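Local coordinates for protein D-alanyl-D-alanine carboxypeptidase (Vibrio cholerae, PDB 5TR7) that probably removes the C-terminal D-alanine from peptidoglycan precursor peptides, as a serine-type, penicillin-binding D-alanyl-D-alanine carboxypeptidase of the S11 peptidase family, at residues His134-His139 / Pro144-Thr149. Sequence-based numbering, arbitrary orientation.
Sequences HFTNSH and PNLYST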
loop_
_atom_site.group_PDB
_atom_site.type_symbol
_atom_site.label_atom_id
_atom_site.label_comp_id
_atom_site.label_asym_id
_atom_site.label_seq_id
_atom_site.Cartn_x
_atom_site.Cartn_y
_atom_site.Cartn_z
ATOM N N HIS A 134 11.677 8.336 -0.499
ATOM C CA HIS A 134 12.861 7.512 -0.566
ATOM C C HIS A 134 12.651 6.275 0.309
ATOM O O HIS A 134 12.242 6.373 1.445
ATOM C CB HIS A 134 14.113 8.257 -0.140
ATOM C CG HIS A 134 15.369 7.489 -0.384
ATOM N ND1 HIS A 134 16.020 6.780 0.596
ATOM C CD2 HIS A 134 16.059 7.282 -1.525
ATOM C CE1 HIS A 134 17.069 6.176 0.067
ATOM N NE2 HIS A 134 17.122 6.476 -1.218
ATOM N N PHE A 135 12.956 5.116 -0.231
ATOM C CA PHE A 135 12.806 3.876 0.487
ATOM C C PHE A 135 14.137 3.234 0.872
ATOM O O PHE A 135 15.131 3.346 0.125
ATOM C CB PHE A 135 11.954 2.931 -0.354
ATOM C CG PHE A 135 10.626 3.533 -0.750
ATOM C CD1 PHE A 135 9.574 3.574 0.127
ATOM C CD2 PHE A 135 10.455 4.112 -2.001
ATOM C CE1 PHE A 135 8.352 4.142 -0.231
ATOM C CE2 PHE A 135 9.255 4.632 -2.386
ATOM C CZ PHE A 135 8.177 4.659 -1.508
ATOM N N THR A 136 14.156 2.584 2.046
ATOM C CA THR A 136 15.325 1.856 2.547
ATOM C C THR A 136 15.084 0.359 2.719
ATOM O O THR A 136 16.004 -0.389 2.972
ATOM C CB THR A 136 15.818 2.427 3.873
ATOM O OG1 THR A 136 14.743 2.372 4.831
ATOM C CG2 THR A 136 16.313 3.875 3.656
ATOM N N ASN A 137 13.863 -0.103 2.607
ATOM C CA ASN A 137 13.600 -1.503 2.731
ATOM C C ASN A 137 12.264 -1.810 2.022
ATOM O O ASN A 137 11.553 -0.887 1.650
ATOM C CB ASN A 137 13.575 -1.853 4.219
ATOM C CG ASN A 137 12.442 -1.197 4.928
ATOM O OD1 ASN A 137 11.288 -1.243 4.489
ATOM N ND2 ASN A 137 12.750 -0.599 6.040
ATOM N N SER A 138 11.918 -3.091 1.889
ATOM C CA SER A 138 10.710 -3.515 1.213
ATOM C C SER A 138 9.431 -3.557 2.065
ATOM O O SER A 138 8.337 -3.860 1.525
ATOM C CB SER A 138 10.946 -4.901 0.677
ATOM O OG SER A 138 11.218 -5.814 1.760
ATOM N N HIS A 139 9.502 -3.236 3.362
ATOM C CA HIS A 139 8.285 -3.374 4.205
ATOM C C HIS A 139 7.798 -2.147 4.945
ATOM O O HIS A 139 6.609 -2.120 5.307
ATOM C CB HIS A 139 8.470 -4.531 5.186
ATOM C CG HIS A 139 9.815 -4.519 5.818
ATOM N ND1 HIS A 139 10.161 -3.607 6.775
ATOM C CD2 HIS A 139 10.916 -5.274 5.608
ATOM C CE1 HIS A 139 11.409 -3.809 7.159
ATOM N NE2 HIS A 139 11.888 -4.829 6.470
ATOM N N PRO A 144 15.553 6.647 9.382
ATOM C CA PRO A 144 15.618 8.070 9.091
ATOM C C PRO A 144 15.449 8.394 7.600
ATOM O O PRO A 144 14.806 9.389 7.269
ATOM C CB PRO A 144 17.039 8.461 9.542
ATOM C CG PRO A 144 17.404 7.459 10.566
ATOM C CD PRO A 144 16.589 6.217 10.336
ATOM N N ASN A 145 16.028 7.565 6.724
ATOM C CA ASN A 145 15.954 7.764 5.274
ATOM C C ASN A 145 14.805 7.111 4.530
ATOM O O ASN A 145 14.842 7.013 3.291
ATOM C CB ASN A 145 17.295 7.386 4.619
ATOM C CG ASN A 145 18.219 8.569 4.537
ATOM O OD1 ASN A 145 17.786 9.667 4.165
ATOM N ND2 ASN A 145 19.488 8.364 4.819
ATOM N N LEU A 146 13.805 6.648 5.265
ATOM C CA LEU A 146 12.599 6.050 4.649
ATOM C C LEU A 146 11.518 7.087 4.848
ATOM O O LEU A 146 11.129 7.362 5.966
ATOM C CB LEU A 146 12.238 4.723 5.295
ATOM C CG LEU A 146 10.915 4.030 4.935
ATOM C CD1 LEU A 146 10.620 4.006 3.457
ATOM C CD2 LEU A 146 10.906 2.608 5.486
ATOM N N TYR A 147 11.083 7.716 3.768
ATOM C CA TYR A 147 10.053 8.756 3.875
ATOM C C TYR A 147 9.287 8.948 2.592
ATOM O O TYR A 147 9.749 8.584 1.520
ATOM C CB TYR A 147 10.692 10.103 4.297
ATOM C CG TYR A 147 11.780 10.584 3.365
ATOM C CD1 TYR A 147 11.474 11.144 2.113
ATOM C CD2 TYR A 147 13.098 10.474 3.722
ATOM C CE1 TYR A 147 12.461 11.552 1.242
ATOM C CE2 TYR A 147 14.116 10.910 2.884
ATOM C CZ TYR A 147 13.806 11.441 1.676
ATOM O OH TYR A 147 14.864 11.835 0.928
ATOM N N SER A 148 8.113 9.545 2.710
ATOM C CA SER A 148 7.306 9.859 1.559
ATOM C C SER A 148 6.437 11.025 1.948
ATOM O O SER A 148 6.747 11.718 2.927
ATOM C CB SER A 148 6.476 8.685 1.072
ATOM O OG SER A 148 5.856 9.001 -0.168
ATOM N N THR A 149 5.414 11.291 1.137
ATOM C CA THR A 149 4.459 12.378 1.382
ATOM C C THR A 149 3.081 11.903 0.922
ATOM O O THR A 149 2.981 10.983 0.072
ATOM C CB THR A 149 4.771 13.669 0.576
ATOM O OG1 THR A 149 4.606 13.402 -0.820
ATOM C CG2 THR A 149 6.185 14.200 0.824
#
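His134 and Tyr147 pair as a single antiparallel hydrogen-bonded bridge: His134 N donates to Tyr147 O (2.8 Å) and Tyr147 N to His134 O (2.9 Å). A third bond comes from the imidazole: with CG anti to the backbone N (chi1 -172°), ND1 donates within the ring plane to Asn145 O at 3.0 Å, nearly straight at 164°, which fixes the rotation of the ring. His134 CB meanwhile lies over one face of the Tyr147 ring, off-centre, in a CH-pi contact 4.0 Å from the centroid.

The tight, buried side belongs to Leu146. Its CD1 meets Phe135 CD1 obliquely at 3.5 Å, and both side chains also rest on helix 37-50; CD2 packs against Asn137 ND2 at 3.7 Å, an amide nitrogen itself bonded to Leu141 O. On the looser, solvent side the exposed Asn145 touches Thr136 CG2 through its CB (3.8 Å), while its backbone O is held by the imidazole.

Asn137 OD1 accepts from His139 N in an Asx turn and also from Gly140 N, while His139 O bonds Lys38 NZ, the predicted proton acceptor. The segments are two arms of the loop joining helices 114-127 and 150-163, bordering the predicted SxxK active site (Ser35, Lys38) of the serine beta-lactamase/DD-peptidase fold shared by penicillin-binding proteins.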